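PDB 3GGD: SAM-dependent methyltransferase from Anabaena variabilis ATCC 29413, which probably transfers methyl groups from S-adenosyl-L-methionine to a substrate not yet identified, and binds the product S-adenosyl-L-homocysteine. Local coordinates for residues 82-87 with 104-109. Residues are numbered along the deposited sequence; the frame is centred on the assembly and turned at random. Where two conformers were deposited one is given.
With SAH (S-adenosyl-L-homocysteine), chain E; EDO (1,2-ethanediol), chain S; SO4 (sulfate ion), chain H.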
loop_
_atom_site.group_PDB
_atom_site.type_symbol
_atom_site.label_atom_id
_atom_site.label_comp_id
_atom_site.label_asym_id
_atom_site.label_seq_id
_atom_site.Cartn_x
_atom_site.Cartn_y
_atom_site.Cartn_z
ATOM N N ILE A 82 -4.340 7.921 11.406
ATOM C CA ILE A 82 -2.905 8.058 11.473
ATOM C C ILE A 82 -2.330 7.518 10.149
ATOM O O ILE A 82 -2.532 6.373 9.782
ATOM C CB ILE A 82 -2.328 7.269 12.661
ATOM C CG1 ILE A 82 -2.918 7.795 13.983
ATOM C CG2 ILE A 82 -0.791 7.363 12.684
ATOM C CD1 ILE A 82 -2.769 6.842 15.176
ATOM N N GLY A 83 -1.607 8.367 9.440
ATOM C CA GLY A 83 -0.949 7.985 8.191
ATOM C C GLY A 83 0.519 7.683 8.477
ATOM O O GLY A 83 1.262 8.533 8.974
ATOM N N LEU A 84 0.922 6.448 8.218
ATOM C CA LEU A 84 2.294 6.016 8.465
ATOM C C LEU A 84 3.002 5.726 7.129
ATOM O O LEU A 84 2.435 5.085 6.229
ATOM C CB LEU A 84 2.309 4.761 9.320
ATOM C CG LEU A 84 1.711 4.836 10.740
ATOM C CD1 LEU A 84 1.781 3.410 11.371
ATOM C CD2 LEU A 84 2.393 5.886 11.582
ATOM N N ASP A 85 4.253 6.165 7.020
ATOM C CA ASP A 85 5.052 5.856 5.854
ATOM C C ASP A 85 6.522 5.905 6.237
ATOM O O ASP A 85 6.927 6.660 7.147
ATOM C CB ASP A 85 4.747 6.818 4.701
ATOM C CG ASP A 85 5.096 6.220 3.337
ATOM O OD1 ASP A 85 6.302 6.250 2.948
ATOM O OD2 ASP A 85 4.160 5.707 2.648
ATOM N N VAL A 86 7.322 5.116 5.533
ATOM C CA VAL A 86 8.772 5.114 5.715
ATOM C C VAL A 86 9.455 6.370 5.195
ATOM O O VAL A 86 10.544 6.706 5.665
ATOM C CB VAL A 86 9.432 3.870 5.009
ATOM C CG1 VAL A 86 9.487 4.022 3.482
ATOM C CG2 VAL A 86 10.827 3.560 5.591
ATOM N N SER A 87 8.803 7.090 4.263
ATOM C CA SER A 87 9.427 8.200 3.575
ATOM C C SER A 87 9.036 9.551 4.124
ATOM O O SER A 87 7.846 9.924 4.088
ATOM C CB SER A 87 9.049 8.180 2.070
ATOM O OG SER A 87 9.471 9.381 1.401
ATOM N N SER A 104 -3.017 12.454 11.769
ATOM C CA SER A 104 -1.622 12.611 12.151
ATOM C C SER A 104 -0.786 11.809 11.161
ATOM O O SER A 104 -1.123 10.678 10.828
ATOM C CB SER A 104 -1.369 12.107 13.559
ATOM O OG SER A 104 -2.146 12.830 14.490
ATOM N N TYR A 105 0.260 12.422 10.632
ATOM C CA TYR A 105 1.209 11.717 9.767
ATOM C C TYR A 105 2.440 11.430 10.596
ATOM O O TYR A 105 2.945 12.317 11.254
ATOM C CB TYR A 105 1.592 12.524 8.544
ATOM C CG TYR A 105 0.463 12.614 7.537
ATOM C CD1 TYR A 105 0.062 11.491 6.833
ATOM C CD2 TYR A 105 -0.179 13.810 7.296
ATOM C CE1 TYR A 105 -0.975 11.552 5.913
ATOM C CE2 TYR A 105 -1.213 13.896 6.357
ATOM C CZ TYR A 105 -1.604 12.768 5.684
ATOM O OH TYR A 105 -2.605 12.840 4.786
ATOM N N ARG A 106 2.951 10.214 10.528
ATOM C CA ARG A 106 4.093 9.846 11.339
ATOM C C ARG A 106 5.008 8.875 10.589
ATOM O O ARG A 106 4.535 7.980 9.872
ATOM C CB ARG A 106 3.573 9.239 12.633
ATOM C CG ARG A 106 4.618 8.653 13.504
ATOM C CD ARG A 106 4.070 8.592 14.923
ATOM N NE ARG A 106 4.982 7.909 15.841
ATOM C CZ ARG A 106 4.747 7.757 17.134
ATOM N NH1 ARG A 106 3.631 8.249 17.657
ATOM N NH2 ARG A 106 5.617 7.091 17.891
ATOM N N LEU A 107 6.313 9.074 10.747
ATOM C CA LEU A 107 7.306 8.221 10.120
ATOM C C LEU A 107 7.253 6.857 10.774
ATOM O O LEU A 107 7.118 6.749 11.984
ATOM C CB LEU A 107 8.718 8.788 10.293
ATOM C CG LEU A 107 9.138 10.005 9.461
ATOM C CD1 LEU A 107 10.449 10.539 9.989
ATOM C CD2 LEU A 107 9.244 9.664 7.973
ATOM N N LEU A 108 7.287 5.816 9.958
ATOM C CA LEU A 108 7.431 4.451 10.475
ATOM C C LEU A 108 7.932 3.539 9.372
ATOM O O LEU A 108 7.461 3.601 8.224
ATOM C CB LEU A 108 6.119 3.883 11.082
ATOM C CG LEU A 108 6.150 2.410 11.588
ATOM C CD1 LEU A 108 5.360 2.221 12.926
ATOM C CD2 LEU A 108 5.626 1.474 10.544
ATOM N N ASP A 109 8.860 2.679 9.745
ATOM C CA ASP A 109 9.398 1.682 8.859
ATOM C C ASP A 109 8.866 0.315 9.246
ATOM O O ASP A 109 9.259 -0.232 10.283
ATOM C CB ASP A 109 10.954 1.712 8.926
ATOM C CG ASP A 109 11.615 0.821 7.863
ATOM O OD1 ASP A 109 10.952 -0.126 7.360
ATOM O OD2 ASP A 109 12.788 1.093 7.513
HETATM N N SAH E . -1.021 3.476 0.031
HETATM C CA SAH E . -0.560 4.599 -0.826
HETATM C CB SAH E . 0.866 4.407 -1.385
HETATM C CG SAH E . 1.191 3.143 -2.201
HETATM S SD SAH E . 2.870 3.135 -2.855
HETATM C C SAH E . -1.520 4.859 -1.976
HETATM O O SAH E . -1.527 5.977 -2.552
HETATM O OXT SAH E . -2.277 3.971 -2.370
HETATM C "C5'" SAH E . 3.706 2.186 -1.615
HETATM C "C4'" SAH E . 4.037 3.018 -0.342
HETATM O "O4'" SAH E . 4.688 2.172 0.637
HETATM C "C3'" SAH E . 4.997 4.208 -0.524
HETATM O "O3'" SAH E . 4.468 5.418 -0.010
HETATM C "C2'" SAH E . 6.235 3.824 0.276
HETATM O "O2'" SAH E . 7.044 4.919 0.755
HETATM C "C1'" SAH E . 5.650 2.932 1.355
HETATM N N9 SAH E . 6.634 2.056 2.000
HETATM C C8 SAH E . 7.603 1.359 1.346
HETATM N N7 SAH E . 8.316 0.631 2.222
HETATM C C5 SAH E . 7.793 0.884 3.460
HETATM C C6 SAH E . 8.134 0.473 4.817
HETATM N N6 SAH E . 9.196 -0.357 4.939
HETATM N N1 SAH E . 7.432 0.940 5.860
HETATM C C2 SAH E . 6.390 1.809 5.658
HETATM N N3 SAH E . 6.056 2.225 4.437
HETATM C C4 SAH E . 6.718 1.831 3.331
HETATM C C1 EDO S . 7.675 4.749 16.088
HETATM O O1 EDO S . 8.534 5.309 17.071
HETATM C C2 EDO S . 8.099 5.369 14.751
HETATM O O2 EDO S . 7.157 6.392 14.394
HETATM S S SO4 H . 0.535 9.367 16.903
HETATM O O1 SO4 H . -0.849 9.562 17.357
HETATM O O2 SO4 H . 0.748 9.759 15.511
HETATM O O3 SO4 H . 0.860 7.960 17.085
HETATM O O4 SO4 H . 1.439 10.182 17.714
#
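Strands 82-85 and 104-107 run parallel, Gly83 beside Tyr105 and Asp85 beside Leu107, joining a beta-alpha-beta unit at one border of the Rossmann-like methyltransferase sheet. Gly83 N donates to Ser104 O at 2.7 Å, and Arg106 N to Gly83 O at 2.8 Å. The next rung, Asp85 N to Arg106 O, is weak. Leu108 N donates to Asp85 O at 3.0 Å. Tyr105 CD1 lies 3.9 Å from Gly83 CA, which bears no side chain.

Leu84 and Arg106 lie side by side, with Leu84 CD2 3.7 Å from Arg106 CB. Arg106 NH1 forms a salt bridge with Glu122 and weak bonds to a sulfate, probably from the crystallisation liquor. With alanine in place of Arg106, Glu122 would probably lose its charged mate, and Leu84 CD2 the arginine CG beside it.

At and just past the strand ends both segments hold S-adenosyl-L-homocysteine. With CG anti to the backbone N (chi1 -156°), Asp85 turns its carboxylate to the ribose: Asp85 OD1 accepts from ligand O2' at 2.7 Å and from Ser87 N in an Asx turn; OD2 takes O3'. Val86 CG1 packs on the adenine, while Val86 CG2 lies 3.6 Å from Asp109 CG. Asp109 OD1 accepts from adenine N6 at 3.0 Å and also from Leu111 N.

Helix 88-97 packs beside Tyr105 and Leu107, and helix 113-123 beside Ile82, Arg106 and Leu108. Helix 15-29 touches Val86 and Asp109. Strand 60-63 continues the sheet beyond Ile82 and Leu84.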